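Local coordinates for RNA-binding protein 12 (Homo sapiens, PDB 2EK1) that probably binds RNA through its RNA recognition motif and, as its alternative name suggests, may anchor SH3 or WW domain proteins in the nucleus, at residues 21-24 and 25-29. Numbering follows the deposited sequence.
Sequences QNMP and FTVSI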
ATOM      1  N   GLN A  21      -8.109   0.397  -7.882  1.00 14.52           N
ATOM      2  CA  GLN A  21      -7.326   0.218  -9.116  1.00 17.49           C
ATOM      3  C   GLN A  21      -7.905   1.154 -10.186  1.00 17.50           C
ATOM      4  O   GLN A  21      -9.065   1.593 -10.088  1.00 16.81           O
ATOM      5  CB  GLN A  21      -7.477  -1.233  -9.652  1.00 18.57           C
ATOM      6  CG  GLN A  21      -6.749  -2.314  -8.895  1.00 19.31           C
ATOM      7  CD  GLN A  21      -7.112  -3.689  -9.420  1.00 23.01           C
ATOM      8  OE1 GLN A  21      -8.201  -4.184  -9.158  1.00 23.31           O
ATOM      9  NE2 GLN A  21      -6.208  -4.291 -10.178  1.00 21.75           N
ATOM     10  N   ASN A  22      -7.107   1.372 -11.207  1.00 17.09           N
ATOM     11  CA  ASN A  22      -7.455   2.204 -12.322  1.00 17.36           C
ATOM     12  C   ASN A  22      -7.453   3.659 -11.978  1.00 19.89           C
ATOM     13  O   ASN A  22      -8.034   4.404 -12.706  1.00 19.21           O
ATOM     14  CB  ASN A  22      -8.809   1.814 -12.946  1.00 18.59           C
ATOM     15  CG  ASN A  22      -8.876   2.250 -14.392  1.00 18.62           C
ATOM     16  OD1 ASN A  22      -7.828   2.288 -15.102  1.00 19.09           O
ATOM     17  ND2 ASN A  22     -10.062   2.591 -14.843  1.00 18.01           N
HETATM   18  N   MSE A  23      -6.815   4.090 -10.860  1.00 17.44           N
HETATM   19  CA  MSE A  23      -6.757   5.529 -10.638  1.00 18.49           C
HETATM   20  C   MSE A  23      -5.803   6.225 -11.644  1.00 18.49           C
HETATM   21  O   MSE A  23      -4.918   5.612 -12.101  1.00 20.28           O
HETATM   22  CB  MSE A  23      -6.210   5.831  -9.248  1.00 19.10           C
HETATM   23  CG  MSE A  23      -7.007   5.130  -8.177  1.00 22.20           C
HETATM   24 SE   MSE A  23      -6.171   5.592  -6.411  1.00 31.73          SE
HETATM   25  CE  MSE A  23      -4.462   4.773  -6.657  1.00 25.43           C
ATOM     26  N   PRO A  24      -5.990   7.508 -11.958  1.00 21.72           N
ATOM     27  CA  PRO A  24      -5.023   8.102 -12.888  1.00 22.44           C
ATOM     28  C   PRO A  24      -3.725   8.257 -12.134  1.00 23.69           C
ATOM     29  O   PRO A  24      -3.678   8.250 -10.851  1.00 20.73           O
ATOM     30  CB  PRO A  24      -5.626   9.440 -13.213  1.00 22.67           C
ATOM     31  CG  PRO A  24      -6.399   9.804 -11.991  1.00 22.66           C
ATOM     32  CD  PRO A  24      -7.051   8.479 -11.609  1.00 21.35           C
ATOM     33  N   PHE A  25      -2.678   8.348 -12.930  1.00 21.96           N
ATOM     34  CA  PHE A  25      -1.338   8.502 -12.434  1.00 26.04           C
ATOM     35  C   PHE A  25      -1.114   9.827 -11.678  1.00 25.64           C
ATOM     36  O   PHE A  25      -0.166   9.930 -10.988  1.00 26.50           O
ATOM     37  CB  PHE A  25      -0.325   8.494 -13.586  1.00 29.15           C
ATOM     38  CG  PHE A  25      -0.046   9.911 -14.152  1.00 34.02           C
ATOM     39  CD1 PHE A  25      -0.705  10.350 -15.304  1.00 33.52           C
ATOM     40  CD2 PHE A  25       0.913  10.773 -13.528  1.00 33.14           C
ATOM     41  CE1 PHE A  25      -0.421  11.608 -15.849  1.00 36.70           C
ATOM     42  CE2 PHE A  25       1.212  12.045 -14.055  1.00 36.57           C
ATOM     43  CZ  PHE A  25       0.546  12.474 -15.229  1.00 37.25           C
ATOM     44  N   THR A  26      -1.951  10.839 -11.866  1.00 25.92           N
ATOM     45  CA  THR A  26      -1.847  12.139 -11.166  1.00 24.88           C
ATOM     46  C   THR A  26      -2.601  12.171  -9.828  1.00 24.38           C
ATOM     47  O   THR A  26      -2.637  13.195  -9.164  1.00 22.71           O
ATOM     48  CB  THR A  26      -2.481  13.296 -11.985  1.00 27.25           C
ATOM     49  OG1 THR A  26      -3.906  13.098 -12.079  1.00 29.00           O
ATOM     50  CG2 THR A  26      -1.879  13.337 -13.364  1.00 29.58           C
ATOM     51  N   VAL A  27      -3.234  11.064  -9.444  1.00 22.49           N
ATOM     52  CA  VAL A  27      -4.011  11.072  -8.243  1.00 21.40           C
ATOM     53  C   VAL A  27      -3.206  11.543  -6.978  1.00 20.30           C
ATOM     54  O   VAL A  27      -2.003  11.312  -6.859  1.00 20.05           O
ATOM     55  CB  VAL A  27      -4.671   9.658  -7.993  1.00 22.08           C
ATOM     56  CG1 VAL A  27      -3.646   8.653  -7.548  1.00 23.68           C
ATOM     57  CG2 VAL A  27      -5.798   9.746  -6.976  1.00 23.02           C
ATOM     58  N   SER A  28      -3.881  12.188  -6.041  1.00 17.22           N
ATOM     59  CA  SER A  28      -3.216  12.582  -4.829  1.00 20.98           C
ATOM     60  C   SER A  28      -3.890  11.906  -3.657  1.00 19.05           C
ATOM     61  O   SER A  28      -5.027  11.477  -3.780  1.00 19.55           O
ATOM     62  CB  SER A  28      -3.389  14.090  -4.680  1.00 21.41           C
ATOM     63  OG  SER A  28      -4.769  14.328  -4.433  1.00 21.18           O
ATOM     64  N   ILE A  29      -3.224  11.874  -2.498  1.00 18.22           N
ATOM     65  CA  ILE A  29      -3.842  11.364  -1.306  1.00 18.52           C
ATOM     66  C   ILE A  29      -5.167  12.144  -1.061  1.00 21.14           C
ATOM     67  O   ILE A  29      -6.180  11.529  -0.750  1.00 19.59           O
ATOM     68  CB  ILE A  29      -2.958  11.589  -0.133  1.00 19.02           C
ATOM     69  CG1 ILE A  29      -1.592  10.962  -0.508  1.00 19.70           C
ATOM     70  CG2 ILE A  29      -3.572  11.039   1.193  1.00 19.82           C
ATOM     71  CD1 ILE A  29      -1.652   9.472  -0.810  1.00 18.86           C
TER
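With chi1 of 73°, V27 sets CG1 between its own backbone N and carbonyl carbon, and the selenomethionine M23, extended as far as SE and then bent at chi3 (-64°), brings CE round to meet it. CE of M23 and CG1 of V27 lie 4.1 Å apart, and SE of M23 approaches the same methyl equally closely, so SE and CE both rest against one branch of V27. The backbone forms a type I beta turn from P24 to V27, closed by the bond from V27 N to P24 O (3.2 Å). Its N-H points well at the oxygen (160°) but arrives from above the carbonyl plane. The P24 ring lies crosswise to T26, with CG of P24 4.1 Å from OG1 of T26, a loose van der Waals approach, while CG2 of T26 rests over one face of the F25 ring, near its rim. S28 then caps helix 29-35 through a bond from E31 N to OG. I32 of that helix touches both M23 and V27, and I82 packs on P24 and V27. The turn thus links the first strand of the RNA recognition motif to its first helix, with a single backbone hydrogen bond closing it and apolar contacts seating M23 and V27 against helix 29-35.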